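Local coordinates for attachment protein G3P (Enterobacteria phage Ike, PDB 4EO0) that sits at the tip of the filamentous phage and, through the pilus binding domain described here, probably attaches it to the N-pilus of the host cell at infection, at residues G65-S70 against I103-P108; D47-A52 against A97-D102. All blocks are in the same frame, centred on the assembly; numbering follows the deposited sequence.

Contact 1: G65-S70 against I103-P108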
ATOM      1  N   GLY A  65      12.462   8.700 -23.021  1.00 15.60           N
ATOM      2  CA  GLY A  65      13.168   9.816 -23.635  1.00 17.12           C
ATOM      3  C   GLY A  65      14.598   9.897 -23.142  1.00 22.48           C
ATOM      4  O   GLY A  65      15.512  10.166 -23.926  1.00 23.85           O
ATOM      5  N   THR A  66      14.803   9.614 -21.842  1.00 17.26           N
ATOM      6  CA  THR A  66      16.121   9.641 -21.196  1.00 15.48           C
ATOM      7  C   THR A  66      16.990   8.484 -21.693  1.00 19.94           C
ATOM      8  O   THR A  66      18.184   8.670 -21.912  1.00 20.70           O
ATOM      9  CB  THR A  66      15.931   9.592 -19.673  1.00 20.60           C
ATOM     10  OG1 THR A  66      15.030  10.628 -19.307  1.00 23.69           O
ATOM     11  CG2 THR A  66      17.244   9.774 -18.899  1.00 19.14           C
ATOM     12  N   TRP A  67      16.387   7.279 -21.830  1.00 19.28           N
ATOM     13  CA  TRP A  67      17.089   6.083 -22.287  0.70 21.21           C
ATOM     14  C   TRP A  67      16.268   5.391 -23.369  1.00 25.70           C
ATOM     15  O   TRP A  67      15.564   4.418 -23.105  1.00 24.92           O
ATOM     16  CB  TRP A  67      17.365   5.135 -21.118  0.70 20.95           C
ATOM     17  CG  TRP A  67      18.307   5.691 -20.102  0.70 21.57           C
ATOM     18  CD1 TRP A  67      19.658   5.840 -20.221  0.70 25.44           C
ATOM     19  CD2 TRP A  67      17.959   6.179 -18.805  0.70 20.11           C
ATOM     20  NE1 TRP A  67      20.177   6.380 -19.067  0.70 24.65           N
ATOM     21  CE2 TRP A  67      19.159   6.570 -18.170  0.70 24.37           C
ATOM     22  CE3 TRP A  67      16.753   6.278 -18.096  0.70 20.59           C
ATOM     23  CZ2 TRP A  67      19.183   7.077 -16.870  0.70 22.68           C
ATOM     24  CZ3 TRP A  67      16.778   6.778 -16.806  0.70 21.58           C
ATOM     25  CH2 TRP A  67      17.982   7.174 -16.206  0.70 22.58           C
ATOM     26  N   PRO A  68      16.329   5.879 -24.635  1.00 24.48           N
ATOM     27  CA  PRO A  68      15.515   5.252 -25.687  1.00 25.71           C
ATOM     28  C   PRO A  68      15.913   3.849 -26.102  1.00 31.61           C
ATOM     29  O   PRO A  68      15.126   3.196 -26.784  1.00 33.12           O
ATOM     30  CB  PRO A  68      15.637   6.227 -26.848  1.00 28.03           C
ATOM     31  CG  PRO A  68      16.920   6.852 -26.661  1.00 32.24           C
ATOM     32  CD  PRO A  68      17.080   7.030 -25.181  1.00 25.78           C
ATOM     33  N   ASN A  69      17.103   3.385 -25.684  1.00 28.40           N
ATOM     34  CA  ASN A  69      17.600   2.046 -26.011  1.00 29.57           C
ATOM     35  C   ASN A  69      17.371   1.057 -24.880  1.00 30.98           C
ATOM     36  O   ASN A  69      17.849  -0.073 -24.951  1.00 33.87           O
ATOM     37  CB  ASN A  69      19.077   2.111 -26.366  1.00 28.64           C
ATOM     38  CG  ASN A  69      19.380   2.962 -27.566  1.00 34.27           C
ATOM     39  OD1 ASN A  69      20.452   3.561 -27.654  1.00 42.67           O
ATOM     40  ND2 ASN A  69      18.434   3.076 -28.494  1.00 24.41           N
ATOM     41  N   SER A  70      16.651   1.482 -23.821  1.00 23.60           N
ATOM     42  CA  SER A  70      16.382   0.625 -22.679  1.00 22.68           C
ATOM     43  C   SER A  70      14.922   0.231 -22.612  1.00 25.62           C
ATOM     44  O   SER A  70      14.066   0.872 -23.216  1.00 25.25           O
ATOM     45  CB  SER A  70      16.755   1.348 -21.383  1.00 25.53           C
ATOM     46  OG  SER A  70      18.139   1.644 -21.292  1.00 36.81           O
ATOM     47  N   ILE A 103      11.798   1.298  -9.571  1.00 10.63           N
ATOM     48  CA  ILE A 103      11.742   1.591 -10.998  1.00 11.80           C
ATOM     49  C   ILE A 103      13.108   1.272 -11.579  1.00 15.56           C
ATOM     50  O   ILE A 103      14.125   1.780 -11.095  1.00 15.08           O
ATOM     51  CB  ILE A 103      11.338   3.066 -11.180  1.00 14.48           C
ATOM     52  CG1 ILE A 103       9.897   3.297 -10.678  1.00 14.25           C
ATOM     53  CG2 ILE A 103      11.478   3.466 -12.663  1.00 14.06           C
ATOM     54  CD1 ILE A 103       9.488   4.775 -10.641  1.00 20.57           C
ATOM     55  N   GLN A 104      13.133   0.351 -12.537  1.00 13.12           N
ATOM     56  CA  GLN A 104      14.378  -0.130 -13.123  1.00 15.07           C
ATOM     57  C   GLN A 104      14.469   0.035 -14.632  1.00 19.41           C
ATOM     58  O   GLN A 104      13.454   0.185 -15.327  1.00 18.14           O
ATOM     59  CB  GLN A 104      14.573  -1.630 -12.778  1.00 16.93           C
ATOM     60  CG  GLN A 104      14.583  -1.971 -11.288  1.00 16.44           C
ATOM     61  CD  GLN A 104      14.828  -3.423 -11.009  1.00 23.39           C
ATOM     62  OE1 GLN A 104      14.704  -4.292 -11.871  1.00 22.39           O
ATOM     63  NE2 GLN A 104      15.126  -3.726  -9.761  1.00 20.68           N
ATOM     64  N   ARG A 105      15.713  -0.009 -15.142  1.00 16.93           N
ATOM     65  CA  ARG A 105      15.983   0.057 -16.572  0.70 17.61           C
ATOM     66  C   ARG A 105      16.964  -1.047 -16.955  1.00 23.54           C
ATOM     67  O   ARG A 105      17.788  -1.459 -16.140  1.00 22.12           O
ATOM     68  CB  ARG A 105      16.501   1.439 -17.011  0.70 16.37           C
ATOM     69  CG  ARG A 105      17.985   1.685 -16.756  0.70 21.75           C
ATOM     70  CD  ARG A 105      18.362   3.089 -17.128  0.70 23.73           C
ATOM     71  NE  ARG A 105      19.755   3.368 -16.800  0.70 32.05           N
ATOM     72  CZ  ARG A 105      20.762   3.276 -17.663  0.70 42.71           C
ATOM     73  NH1 ARG A 105      20.536   2.919 -18.924  0.70 23.51           N
ATOM     74  NH2 ARG A 105      22.000   3.535 -17.272  0.70 36.80           N
ATOM     75  N   SER A 106      16.867  -1.522 -18.184  1.00 23.76           N
ATOM     76  CA  SER A 106      17.790  -2.543 -18.678  1.00 27.01           C
ATOM     77  C   SER A 106      19.061  -1.799 -19.110  1.00 33.53           C
ATOM     78  O   SER A 106      18.967  -0.674 -19.609  1.00 31.32           O
ATOM     79  CB  SER A 106      17.180  -3.314 -19.843  1.00 30.72           C
ATOM     80  OG  SER A 106      16.874  -2.442 -20.916  1.00 32.05           O
ATOM     81  N   VAL A 107      20.243  -2.364 -18.840  1.00 35.34           N
ATOM     82  CA  VAL A 107      21.500  -1.694 -19.203  1.00 38.77           C
ATOM     83  C   VAL A 107      22.330  -2.584 -20.141  1.00 49.58           C
ATOM     84  O   VAL A 107      22.603  -3.731 -19.785  1.00 50.91           O
ATOM     85  CB  VAL A 107      22.311  -1.170 -17.975  1.00 42.83           C
ATOM     86  CG1 VAL A 107      23.598  -0.467 -18.415  1.00 44.37           C
ATOM     87  CG2 VAL A 107      21.473  -0.215 -17.128  1.00 39.94           C
ATOM     88  N   PRO A 108      22.732  -2.073 -21.337  1.00 50.50           N
ATOM     89  CA  PRO A 108      23.530  -2.902 -22.259  1.00 56.72           C
ATOM     90  C   PRO A 108      24.915  -3.286 -21.702  1.00 78.06           C
ATOM     91  O   PRO A 108      25.798  -2.404 -21.588  1.00 83.15           O
ATOM     92  CB  PRO A 108      23.616  -2.052 -23.527  1.00 58.75           C
ATOM     93  CG  PRO A 108      23.402  -0.649 -23.069  1.00 59.75           C
ATOM     94  CD  PRO A 108      22.461  -0.736 -21.907  1.00 52.18           C
TER

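Contact 2: D47-A52 against A97-D102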
ATOM      1  N   ASP A  47      -3.798  -1.564  -2.860  1.00 16.47           N
ATOM      2  CA  ASP A  47      -3.867  -0.158  -3.241  1.00 14.78           C
ATOM      3  C   ASP A  47      -2.457   0.424  -3.381  1.00 17.73           C
ATOM      4  O   ASP A  47      -2.186   1.160  -4.332  1.00 16.65           O
ATOM      5  CB  ASP A  47      -4.673   0.671  -2.210  1.00 17.44           C
ATOM      6  CG  ASP A  47      -6.197   0.530  -2.231  1.00 24.34           C
ATOM      7  OD1 ASP A  47      -6.729  -0.155  -3.140  1.00 23.42           O
ATOM      8  OD2 ASP A  47      -6.852   1.112  -1.351  1.00 26.33           O
ATOM      9  N   ALA A  48      -1.568   0.077  -2.447  1.00 12.72           N
ATOM     10  CA  ALA A  48      -0.151   0.532  -2.433  1.00 11.84           C
ATOM     11  C   ALA A  48       0.550   0.069  -3.734  1.00 15.45           C
ATOM     12  O   ALA A  48       1.249   0.864  -4.395  1.00 12.63           O
ATOM     13  CB  ALA A  48       0.564  -0.061  -1.192  1.00 12.05           C
ATOM     14  N   LYS A  49       0.325  -1.202  -4.119  1.00 14.88           N
ATOM     15  CA  LYS A  49       0.877  -1.799  -5.345  1.00 14.02           C
ATOM     16  C   LYS A  49       0.336  -1.116  -6.611  1.00 18.83           C
ATOM     17  O   LYS A  49       1.109  -0.832  -7.532  1.00 16.83           O
ATOM     18  CB  LYS A  49       0.621  -3.311  -5.377  1.00 15.06           C
ATOM     19  CG  LYS A  49       1.366  -4.048  -4.287  1.00 14.91           C
ATOM     20  CD  LYS A  49       0.966  -5.495  -4.279  1.00 13.39           C
ATOM     21  CE  LYS A  49       1.794  -6.266  -3.283  1.00 24.47           C
ATOM     22  NZ  LYS A  49       1.343  -7.682  -3.205  1.00 35.18           N
ATOM     23  N   ALA A  50      -0.982  -0.795  -6.628  1.00 16.11           N
ATOM     24  CA  ALA A  50      -1.618  -0.102  -7.741  1.00 15.99           C
ATOM     25  C   ALA A  50      -1.119   1.320  -7.829  1.00 16.92           C
ATOM     26  O   ALA A  50      -0.973   1.825  -8.940  1.00 16.84           O
ATOM     27  CB  ALA A  50      -3.138  -0.131  -7.601  1.00 16.82           C
ATOM     28  N   SER A  51      -0.805   1.962  -6.671  1.00 12.97           N
ATOM     29  CA  SER A  51      -0.250   3.307  -6.640  1.00 12.50           C
ATOM     30  C   SER A  51       1.146   3.331  -7.265  1.00 16.99           C
ATOM     31  O   SER A  51       1.420   4.251  -8.041  1.00 15.40           O
ATOM     32  CB  SER A  51      -0.221   3.861  -5.216  1.00 13.90           C
ATOM     33  OG  SER A  51       0.375   5.157  -5.181  1.00 15.42           O
ATOM     34  N   ALA A  52       1.985   2.306  -6.972  1.00 14.82           N
ATOM     35  CA  ALA A  52       3.353   2.137  -7.506  1.00 13.99           C
ATOM     36  C   ALA A  52       3.263   1.989  -9.024  1.00 15.72           C
ATOM     37  O   ALA A  52       4.022   2.633  -9.748  1.00 13.78           O
ATOM     38  CB  ALA A  52       4.002   0.893  -6.888  1.00 15.38           C
ATOM     39  N   ALA A  97      -0.318   0.864   4.696  1.00 11.73           N
ATOM     40  CA  ALA A  97       0.324  -0.298   4.065  1.00 11.27           C
ATOM     41  C   ALA A  97       1.327   0.329   3.107  1.00 13.10           C
ATOM     42  O   ALA A  97       0.945   1.114   2.246  1.00 13.43           O
ATOM     43  CB  ALA A  97      -0.706  -1.122   3.284  1.00 12.89           C
ATOM     44  N   GLN A  98       2.603   0.044   3.305  1.00  9.49           N
ATOM     45  CA  GLN A  98       3.652   0.571   2.431  1.00  8.03           C
ATOM     46  C   GLN A  98       4.281  -0.553   1.639  1.00  9.65           C
ATOM     47  O   GLN A  98       4.677  -1.576   2.209  1.00 10.57           O
ATOM     48  CB  GLN A  98       4.739   1.321   3.210  1.00  8.90           C
ATOM     49  CG  GLN A  98       4.312   2.729   3.656  1.00  7.74           C
ATOM     50  CD  GLN A  98       5.298   3.403   4.557  1.00 24.59           C
ATOM     51  OE1 GLN A  98       6.439   2.952   4.743  1.00 15.29           O
ATOM     52  NE2 GLN A  98       4.911   4.550   5.078  1.00 14.97           N
ATOM     53  N   VAL A  99       4.367  -0.374   0.310  1.00  8.64           N
ATOM     54  CA  VAL A  99       5.058  -1.336  -0.544  1.00  7.73           C
ATOM     55  C   VAL A  99       6.308  -0.666  -1.139  1.00 11.77           C
ATOM     56  O   VAL A  99       6.276   0.536  -1.508  1.00 11.15           O
ATOM     57  CB  VAL A  99       4.133  -2.002  -1.614  1.00  9.70           C
ATOM     58  CG1 VAL A  99       3.838  -1.070  -2.807  1.00  9.67           C
ATOM     59  CG2 VAL A  99       4.738  -3.333  -2.107  1.00 10.43           C
ATOM     60  N   GLU A 100       7.377  -1.447  -1.324  1.00 10.53           N
ATOM     61  CA  GLU A 100       8.534  -0.905  -2.036  1.00  9.79           C
ATOM     62  C   GLU A 100       8.268  -1.020  -3.533  1.00 14.19           C
ATOM     63  O   GLU A 100       7.825  -2.067  -3.992  1.00 11.38           O
ATOM     64  CB  GLU A 100       9.838  -1.659  -1.677  1.00 10.03           C
ATOM     65  CG  GLU A 100      10.362  -1.483  -0.249  1.00  9.78           C
ATOM     66  CD  GLU A 100      11.717  -2.117  -0.022  1.00 17.70           C
ATOM     67  OE1 GLU A 100      12.118  -2.975  -0.840  1.00 11.69           O
ATOM     68  OE2 GLU A 100      12.390  -1.754   0.970  1.00 13.09           O
ATOM     69  N   GLY A 101       8.493   0.064  -4.270  1.00  9.71           N
ATOM     70  CA  GLY A 101       8.349   0.119  -5.725  1.00 10.23           C
ATOM     71  C   GLY A 101       9.680   0.590  -6.263  1.00 10.91           C
ATOM     72  O   GLY A 101      10.092   1.711  -5.982  1.00 11.00           O
ATOM     73  N   ASP A 102      10.378  -0.281  -6.999  1.00  8.85           N
ATOM     74  CA  ASP A 102      11.693  -0.039  -7.562  1.00 11.10           C
ATOM     75  C   ASP A 102      11.567   0.091  -9.069  1.00 12.55           C
ATOM     76  O   ASP A 102      11.295  -0.887  -9.770  1.00 13.91           O
ATOM     77  CB  ASP A 102      12.579  -1.239  -7.224  1.00 13.24           C
ATOM     78  CG  ASP A 102      14.047  -1.065  -7.550  1.00 19.22           C
ATOM     79  OD1 ASP A 102      14.430   0.046  -8.005  1.00 18.87           O
ATOM     80  OD2 ASP A 102      14.816  -2.019  -7.325  1.00 24.70           O
TER

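Contact 1: G65-S70 against I103-P108
The guanidinium of Arg105 lies flat on the indole of Trp67, the two planes 7° from parallel; both side chains are modelled in two conformers, and the stack is that of one of each. CZ of Arg105 stands 3.7 Å from the centroid of the five-membered ring of Trp67, over its face, which makes this a cation-pi stack. Further back, CD of Arg105 sits 3.6 Å from the centroid of the six-membered ring of Trp67 in a CH-pi contact, so the arginine spans both rings. Within this pair the nearest atoms are NH1 of Arg105 and CD1 of Trp67, at 3.3 Å. The arginine chain runs extended from CG to NE and crosses the indole at about a right angle; the turn about CD-NE (chi4 96°) then lays the guanidinium flat on the ring. CG2 of Val107 covers the other face of the guanidinium over its centre, and CG2 of Thr66 the other face of the indole, nearer its rim. Ser70 OG lies in the guanidinium plane, at its edge, and donates a hydrogen bond to the backbone O of Ser106 (3.0 Å) that meets the carbonyl nearly head-on, at 163°. A type I turn from Trp67 to Ser70 brings both side chains to the strand. The hydroxyl of Ser106 bonds instead to the backbone N of Gln71. This surface contact joins the turn after helix 38-66 to the end of strand 94-106, which lies between strands 72-76 and 4-6; Phe72 and Ile7 touch both Trp67 and Arg105.

Contact 2: D47-A52 against A97-D102
Ala97 meets the helix through its backbone: its O lies 3.7 Å from CB of Ala48, a methyl group resting against a carbonyl. The peptide itself is tied within the sheet, Ala97 pairing with Gly14. Gln98 leaves on the face away from the helix and touches Tyr11 and Thr13, and the next residue turns back. Val99 carries most of the contact. CG1, set between the backbone N and the carbonyl carbon (chi1 77°), reaches the helix backbone, 3.6 Å from C of Ala48 and 3.8 Å from N of Lys49, and lies 3.8 Å from CB of Ala48. Both methyls of Val99, CG1 and CG2, border CG of Lys49, each at 4.1 Å; this is the aliphatic base of a lysine whose extended chain crosses the valine at about a right angle and ends in a hydrogen bond from NZ to the backbone O of Asp78. The packing is that of a long helix laid along one face of an antiparallel sheet; the axes of segments 47-52 and 97-99 approach to 7.7 Å, at 40° to each other. Tyr12, Thr76 and Cys80, the last disulfide-bonded to Cys45 on the same helix, also border Val99. Beyond it, Glu100 points away from the helix, and its OE1 forms a salt bridge with Lys9. Gly101 then passes Ala52, with CA of Gly101 4.6 Å from CB of Ala52. At Asp102 the strand has drawn clear of segment 47-52, and OD1 of Asp102 is hydrogen-bonded to OG of Ser6.

Overall arrangement
From the N terminus, the chain passes strands 4-6, 12-24 and 30-36 before helix 38-66, which supplies 47-52 to contact 2; its last residues and the turn that follows supply 65-70 to contact 1. Strands 72-76, 81-82 and 87-89 follow, and strand 94-106 then gives 97-102 and 103-108 in the same order. Contact 2 closes a loop of 44 residues and contact 1 one of 32; the two cross rather than nest, because their segments alternate. Their centres are 22 Å apart, contact 2 buried near the middle of the elongated domain and contact 1 at the surface toward one end. Together they tie helix 38-66 and its following turn to strand 94-106 at two separate points.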